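Local coordinates for packaging protein UL32 (PDB 6XF9) that forms a zinc-binding pentameric ring required for herpesviral packaging and probably helps direct newly made capsids to nuclear replication compartments for cleavage and packaging of viral DNA, at residues 23-28 against 263-268; 204-209 against 404-409. One frame throughout, in Å; residues are numbered along the deposited sequence.

Contact 1 (23-28 against 263-268)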
ATOM      1  N   ALA D  23      27.151   1.219 -41.651  1.00 64.06           N
ATOM      2  CA  ALA D  23      26.844   2.070 -40.499  1.00 63.45           C
ATOM      3  C   ALA D  23      25.758   1.490 -39.587  1.00 62.46           C
ATOM      4  O   ALA D  23      25.383   2.151 -38.608  1.00 61.72           O
ATOM      5  CB  ALA D  23      26.421   3.461 -40.983  1.00 62.60           C
ATOM      6  N   SER D  24      25.228   0.300 -39.885  1.00 60.44           N
ATOM      7  CA  SER D  24      24.140  -0.301 -39.125  1.00 58.38           C
ATOM      8  C   SER D  24      24.558  -1.563 -38.371  1.00 57.76           C
ATOM      9  O   SER D  24      23.696  -2.289 -37.858  1.00 55.61           O
ATOM     10  CB  SER D  24      22.973  -0.599 -40.062  1.00 57.85           C
ATOM     11  OG  SER D  24      22.457   0.619 -40.573  1.00 57.64           O
ATOM     12  N   LEU D  25      25.853  -1.828 -38.269  1.00 57.20           N
ATOM     13  CA  LEU D  25      26.364  -2.906 -37.446  1.00 56.73           C
ATOM     14  C   LEU D  25      26.797  -2.318 -36.108  1.00 56.05           C
ATOM     15  O   LEU D  25      27.096  -1.127 -35.999  1.00 56.66           O
ATOM     16  CB  LEU D  25      27.553  -3.587 -38.116  1.00 58.72           C
ATOM     17  CG  LEU D  25      27.324  -4.283 -39.454  1.00 59.59           C
ATOM     18  CD1 LEU D  25      28.671  -4.506 -40.175  1.00 61.66           C
ATOM     19  CD2 LEU D  25      26.564  -5.564 -39.326  1.00 58.65           C
ATOM     20  N   LEU D  26      26.802  -3.151 -35.081  1.00 64.19           N
ATOM     21  CA  LEU D  26      27.226  -2.711 -33.754  1.00 63.51           C
ATOM     22  C   LEU D  26      28.751  -2.755 -33.610  1.00 65.57           C
ATOM     23  O   LEU D  26      29.428  -3.480 -34.342  1.00 67.23           O
ATOM     24  CB  LEU D  26      26.563  -3.581 -32.696  1.00 60.97           C
ATOM     25  CG  LEU D  26      25.094  -3.277 -32.476  1.00 58.26           C
ATOM     26  CD1 LEU D  26      24.498  -4.371 -31.654  1.00 56.05           C
ATOM     27  CD2 LEU D  26      24.991  -1.956 -31.734  1.00 57.48           C
ATOM     28  N   PRO D  27      29.319  -1.985 -32.671  1.00 70.29           N
ATOM     29  CA  PRO D  27      30.776  -2.041 -32.442  1.00 71.93           C
ATOM     30  C   PRO D  27      31.235  -3.408 -31.938  1.00 71.55           C
ATOM     31  O   PRO D  27      30.553  -4.054 -31.134  1.00 69.55           O
ATOM     32  CB  PRO D  27      31.010  -0.958 -31.381  1.00 71.36           C
ATOM     33  CG  PRO D  27      29.861  -0.030 -31.500  1.00 70.27           C
ATOM     34  CD  PRO D  27      28.690  -0.867 -31.944  1.00 68.96           C
ATOM     35  N   GLU D  28      32.423  -3.838 -32.407  1.00 93.32           N
ATOM     36  CA  GLU D  28      32.915  -5.184 -32.091  1.00 92.80           C
ATOM     37  C   GLU D  28      33.208  -5.329 -30.601  1.00 91.56           C
ATOM     38  O   GLU D  28      32.758  -6.287 -29.956  1.00 90.02           O
ATOM     39  CB  GLU D  28      34.163  -5.503 -32.921  1.00 94.53           C
ATOM     40  N   PRO D 263      28.449 -11.294 -53.316  1.00 84.95           N
ATOM     41  CA  PRO D 263      28.082 -10.837 -51.967  1.00 83.29           C
ATOM     42  C   PRO D 263      27.658  -9.371 -51.937  1.00 82.64           C
ATOM     43  O   PRO D 263      28.517  -8.496 -52.121  1.00 83.56           O
ATOM     44  CB  PRO D 263      29.369 -11.028 -51.158  1.00 84.54           C
ATOM     45  CG  PRO D 263      30.462 -10.887 -52.168  1.00 87.16           C
ATOM     46  CD  PRO D 263      29.904 -11.236 -53.543  1.00 87.46           C
ATOM     47  N   PHE D 264      26.359  -9.115 -51.717  1.00 74.17           N
ATOM     48  CA  PHE D 264      25.834  -7.751 -51.770  1.00 73.31           C
ATOM     49  C   PHE D 264      26.615  -6.851 -50.840  1.00 74.27           C
ATOM     50  O   PHE D 264      26.890  -5.691 -51.167  1.00 74.37           O
ATOM     51  CB  PHE D 264      24.348  -7.735 -51.384  1.00 72.09           C
ATOM     52  CG  PHE D 264      23.686  -6.371 -51.451  1.00 71.10           C
ATOM     53  CD1 PHE D 264      23.837  -5.447 -50.427  1.00 71.71           C
ATOM     54  CD2 PHE D 264      22.868  -6.033 -52.509  1.00 70.03           C
ATOM     55  CE1 PHE D 264      23.219  -4.189 -50.488  1.00 70.81           C
ATOM     56  CE2 PHE D 264      22.243  -4.779 -52.569  1.00 69.11           C
ATOM     57  CZ  PHE D 264      22.424  -3.864 -51.561  1.00 69.45           C
ATOM     58  N   PHE D 265      26.992  -7.375 -49.678  1.00 76.46           N
ATOM     59  CA  PHE D 265      27.532  -6.543 -48.622  1.00 77.42           C
ATOM     60  C   PHE D 265      28.720  -7.205 -47.947  1.00 78.75           C
ATOM     61  O   PHE D 265      28.636  -8.367 -47.535  1.00 78.84           O
ATOM     62  CB  PHE D 265      26.404  -6.289 -47.615  1.00 76.94           C
ATOM     63  CG  PHE D 265      26.835  -5.659 -46.341  1.00 77.91           C
ATOM     64  CD1 PHE D 265      27.446  -4.418 -46.342  1.00 78.51           C
ATOM     65  CD2 PHE D 265      26.574  -6.284 -45.132  1.00 78.11           C
ATOM     66  CE1 PHE D 265      27.822  -3.817 -45.158  1.00 79.52           C
ATOM     67  CE2 PHE D 265      26.943  -5.692 -43.942  1.00 79.20           C
ATOM     68  CZ  PHE D 265      27.569  -4.451 -43.951  1.00 79.88           C
ATOM     69  N   SER D 266      29.805  -6.437 -47.804  1.00 83.60           N
ATOM     70  CA  SER D 266      31.012  -6.862 -47.101  1.00 84.81           C
ATOM     71  C   SER D 266      31.184  -5.992 -45.858  1.00 85.67           C
ATOM     72  O   SER D 266      31.380  -4.769 -45.988  1.00 85.88           O
ATOM     73  CB  SER D 266      32.248  -6.759 -48.000  1.00 85.49           C
ATOM     74  OG  SER D 266      32.448  -5.423 -48.429  1.00 85.55           O
ATOM     75  N   PRO D 267      31.156  -6.559 -44.651  1.00 78.57           N
ATOM     76  CA  PRO D 267      31.224  -5.730 -43.432  1.00 79.09           C
ATOM     77  C   PRO D 267      32.648  -5.307 -43.124  1.00 80.16           C
ATOM     78  O   PRO D 267      33.603  -6.075 -43.327  1.00 80.42           O
ATOM     79  CB  PRO D 267      30.682  -6.660 -42.333  1.00 78.83           C
ATOM     80  CG  PRO D 267      30.947  -8.035 -42.837  1.00 78.62           C
ATOM     81  CD  PRO D 267      30.852  -7.971 -44.354  1.00 78.11           C
ATOM     82  N   PRO D 268      32.816  -4.123 -42.550  1.00 74.53           N
ATOM     83  CA  PRO D 268      34.146  -3.693 -42.108  1.00 75.51           C
ATOM     84  C   PRO D 268      34.663  -4.524 -40.939  1.00 75.98           C
ATOM     85  O   PRO D 268      33.924  -5.217 -40.234  1.00 75.53           O
ATOM     86  CB  PRO D 268      33.931  -2.235 -41.684  1.00 75.70           C
ATOM     87  CG  PRO D 268      32.452  -2.113 -41.421  1.00 75.07           C
ATOM     88  CD  PRO D 268      31.781  -3.095 -42.338  1.00 74.18           C
TER
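Between the end of helix 14-22 and the short strand 26-27, Leu25 leans on an aromatic and proline-rich loop, residues 263-268, that runs toward strand 271-272. The backbones stay well apart, with the Leu25 and Pro267 CA atoms 8.2 Å from each other, and no hydrogen bond passes between them. One methyl does the work: Leu25 CD1 sits 3.7 Å from Pro267 CB, 3.9 Å from Phe265 CZ and 4.0 Å from Pro268 CD. It meets the phenyl ring at its edge, near the ring plane, while the two prolines add contacts through a ring carbon each. In Leu25, CD1 stands anti to CA about the CB-CG bond (chi2 162°), which carries it away from its own backbone. Phe265 comes from the opposite direction; its CG is anti to the backbone N (chi1 169°), which sends CZ toward the leucine. The loop also folds over its own phenyl group: Pro267 N lies 4.2 Å above the Phe265 ring plane, over the ring centre, so the ring is lined by its own segment on that face and by Leu25 at the edge. Leu21 and Ala22 of helix 14-22 and Ser235 of helix 225-235 pack against Phe265 as well. Phe264 N donates to Asp230 OD2, while Phe264 O accepts from Gln18 NE2 and Phe265 O from Thr234 OG1, fixing the loop's backbone to the same two helices. Leu26, one residue on, bonds through its backbone to Asp272. The contact is thus a small apolar cluster beside a short two-stranded antiparallel sheet, 26-27 with 271-272, in a predominantly helical fold.

Contact 2 (204-209 against 404-409)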
ATOM      1  N   GLY D 204     -10.463  -4.460 -45.346  1.00 55.48           N
ATOM      2  CA  GLY D 204      -9.279  -4.438 -46.149  1.00 53.71           C
ATOM      3  C   GLY D 204      -8.741  -3.081 -46.439  1.00 51.90           C
ATOM      4  O   GLY D 204      -9.144  -2.141 -45.847  1.00 51.37           O
ATOM      5  N   ILE D 205      -7.803  -3.013 -47.362  1.00 48.29           N
ATOM      6  CA  ILE D 205      -7.193  -1.756 -47.773  1.00 46.72           C
ATOM      7  C   ILE D 205      -8.222  -0.864 -48.465  1.00 47.55           C
ATOM      8  O   ILE D 205      -9.282  -1.359 -48.886  1.00 49.16           O
ATOM      9  CB  ILE D 205      -5.974  -2.033 -48.654  1.00 46.30           C
ATOM     10  CG1 ILE D 205      -6.334  -2.843 -49.881  1.00 47.68           C
ATOM     11  CG2 ILE D 205      -4.929  -2.805 -47.874  1.00 45.49           C
ATOM     12  CD1 ILE D 205      -5.138  -2.885 -50.831  1.00 47.05           C
ATOM     13  N   PRO D 206      -7.968   0.444 -48.596  1.00 48.48           N
ATOM     14  CA  PRO D 206      -8.958   1.341 -49.208  1.00 49.28           C
ATOM     15  C   PRO D 206      -9.397   0.892 -50.596  1.00 50.31           C
ATOM     16  O   PRO D 206      -8.727   0.096 -51.255  1.00 50.41           O
ATOM     17  CB  PRO D 206      -8.206   2.677 -49.304  1.00 48.12           C
ATOM     18  CG  PRO D 206      -7.160   2.613 -48.325  1.00 46.97           C
ATOM     19  CD  PRO D 206      -6.759   1.178 -48.181  1.00 46.97           C
ATOM     20  N   GLU D 207     -10.502   1.405 -51.104  1.00 69.10           N
ATOM     21  CA  GLU D 207     -10.913   1.032 -52.452  1.00 70.01           C
ATOM     22  C   GLU D 207      -9.912   1.478 -53.477  1.00 69.18           C
ATOM     23  O   GLU D 207      -9.505   0.725 -54.265  1.00 69.45           O
ATOM     24  CB  GLU D 207     -12.235   1.631 -52.820  1.00 71.13           C
ATOM     25  CG  GLU D 207     -13.268   0.617 -53.229  1.00 72.78           C
ATOM     26  CD  GLU D 207     -13.231   0.221 -54.676  1.00 73.50           C
ATOM     27  OE1 GLU D 207     -13.428   1.062 -55.538  1.00 73.30           O
ATOM     28  OE2 GLU D 207     -13.055  -0.951 -54.958  1.00 74.28           O
ATOM     29  N   LEU D 208      -9.433   2.687 -53.412  1.00 54.95           N
ATOM     30  CA  LEU D 208      -8.434   3.079 -54.409  1.00 54.24           C
ATOM     31  C   LEU D 208      -7.277   2.106 -54.440  1.00 53.95           C
ATOM     32  O   LEU D 208      -6.749   1.800 -55.518  1.00 54.24           O
ATOM     33  CB  LEU D 208      -7.868   4.472 -54.137  1.00 53.45           C
ATOM     34  CG  LEU D 208      -8.641   5.732 -54.434  1.00 53.82           C
ATOM     35  CD1 LEU D 208      -7.953   6.859 -53.761  1.00 53.22           C
ATOM     36  CD2 LEU D 208      -8.496   5.902 -55.913  1.00 54.34           C
ATOM     37  N   ALA D 209      -6.852   1.622 -53.269  1.00 50.85           N
ATOM     38  CA  ALA D 209      -5.776   0.644 -53.243  1.00 50.39           C
ATOM     39  C   ALA D 209      -6.261  -0.712 -53.741  1.00 51.59           C
ATOM     40  O   ALA D 209      -5.529  -1.417 -54.441  1.00 51.94           O
ATOM     41  CB  ALA D 209      -5.190   0.544 -51.839  1.00 49.56           C
ATOM     42  N   GLY D 404      -2.957  13.864 -49.491  1.00 73.81           N
ATOM     43  CA  GLY D 404      -3.034  13.469 -48.105  1.00 73.60           C
ATOM     44  C   GLY D 404      -4.230  12.631 -47.704  1.00 72.83           C
ATOM     45  O   GLY D 404      -4.371  12.334 -46.509  1.00 72.85           O
ATOM     46  N   GLN D 405      -5.079  12.207 -48.647  1.00 74.01           N
ATOM     47  CA  GLN D 405      -6.318  11.549 -48.235  1.00 73.64           C
ATOM     48  C   GLN D 405      -6.110  10.108 -47.772  1.00 72.81           C
ATOM     49  O   GLN D 405      -6.921   9.598 -46.979  1.00 72.69           O
ATOM     50  CB  GLN D 405      -7.349  11.557 -49.362  1.00 73.71           C
ATOM     51  CG  GLN D 405      -7.843  12.917 -49.758  1.00 74.53           C
ATOM     52  CD  GLN D 405      -8.365  13.685 -48.588  1.00 75.50           C
ATOM     53  OE1 GLN D 405      -8.971  13.114 -47.675  1.00 75.60           O
ATOM     54  NE2 GLN D 405      -8.135  14.998 -48.591  1.00 76.47           N
ATOM     55  N   LEU D 406      -5.072   9.423 -48.259  1.00 46.35           N
ATOM     56  CA  LEU D 406      -4.921   8.013 -47.936  1.00 45.50           C
ATOM     57  C   LEU D 406      -3.944   7.769 -46.794  1.00 45.46           C
ATOM     58  O   LEU D 406      -3.669   6.604 -46.473  1.00 44.81           O
ATOM     59  CB  LEU D 406      -4.450   7.216 -49.156  1.00 44.94           C
ATOM     60  CG  LEU D 406      -5.424   6.787 -50.247  1.00 45.00           C
ATOM     61  CD1 LEU D 406      -4.606   6.497 -51.484  1.00 45.03           C
ATOM     62  CD2 LEU D 406      -6.204   5.579 -49.863  1.00 44.85           C
ATOM     63  N   LEU D 407      -3.408   8.827 -46.179  1.00 40.56           N
ATOM     64  CA  LEU D 407      -2.358   8.665 -45.186  1.00 40.49           C
ATOM     65  C   LEU D 407      -2.825   9.025 -43.788  1.00 40.98           C
ATOM     66  O   LEU D 407      -2.000   9.131 -42.879  1.00 41.43           O
ATOM     67  CB  LEU D 407      -1.133   9.500 -45.556  1.00 41.25           C
ATOM     68  CG  LEU D 407      -0.503   9.099 -46.890  1.00 40.95           C
ATOM     69  CD1 LEU D 407       0.755   9.883 -47.177  1.00 41.83           C
ATOM     70  CD2 LEU D 407      -0.241   7.599 -46.954  1.00 39.95           C
ATOM     71  N   ASP D 408      -4.130   9.171 -43.621  1.00 72.43           N
ATOM     72  CA  ASP D 408      -4.724   9.417 -42.318  1.00 72.91           C
ATOM     73  C   ASP D 408      -4.581   8.212 -41.371  1.00 72.04           C
ATOM     74  O   ASP D 408      -4.354   8.382 -40.172  1.00 72.57           O
ATOM     75  CB  ASP D 408      -6.200   9.794 -42.465  1.00 73.25           C
ATOM     76  CG  ASP D 408      -6.402  11.051 -43.289  1.00 74.33           C
ATOM     77  OD1 ASP D 408      -5.395  11.635 -43.740  1.00 74.85           O
ATOM     78  OD2 ASP D 408      -7.568  11.455 -43.483  1.00 75.01           O
ATOM     79  N   ALA D 409      -4.716   7.002 -41.918  1.00 39.26           N
ATOM     80  CA  ALA D 409      -4.708   5.780 -41.119  1.00 38.56           C
ATOM     81  C   ALA D 409      -4.634   4.556 -42.020  1.00 37.83           C
ATOM     82  O   ALA D 409      -5.225   4.521 -43.099  1.00 38.06           O
ATOM     83  CB  ALA D 409      -5.951   5.665 -40.235  1.00 38.82           C
TER
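Pro206 and Leu406 bring the two backbones closest, their CA atoms 7.9 Å apart, and no hydrogen bond joins the segments. The contact is carried by Leu406, whose two methyls go to different partners. CD2 presses on the proline ring, 3.5 Å from Pro206 CG and 3.6 Å from Pro206 CB, the first of these tighter than ordinary van der Waals contact. CD1, the other branch, meets Leu208 CD1 at 4.1 Å, methyl against methyl. With chi1 at -80°, the Leu406 CG lies beside its backbone N and anti to the carbonyl carbon, and from there the fork opens toward residues 206 and 208. Both sides are helix ends: Pro206 is the N-cap of helix 207-213, while Gly404, at positive phi, closes helix 391-402 in a Schellman motif, so Leu406 follows two residues after that stop. Phe80 of helix 71-83 and Leu397 of helix 391-402 also touch Leu406, and Leu208 extends onto Lys396 and Ser400 of the latter helix. Gly204 O accepts a hydrogen bond from Thr411 OG1, a second tie between the two chain regions. In the crystal, Pro206 and Leu208 also touch a neighbouring molecule.

In the fold
From the N terminus, the chain passes 23-28, then 204-209; it reaches 263-268, where contact 1 closes, and 404-409, where contact 2 closes. The two loops therefore cross, neither enclosing the other. Contact 1 ties the turn after helix 14-22 to the loop leading into strand 271-272; contact 2 ties the start of helix 207-213 to the loop after helix 391-402. Their centres are about 37 Å apart, on opposite sides of the chain's centre. Contact 1's loop contains the zinc site of Cys52, contact 2's that of Cys296. The third site brings together stretches just outside contact 2's two ends, at Cys192 and Cys415, with His452 further on.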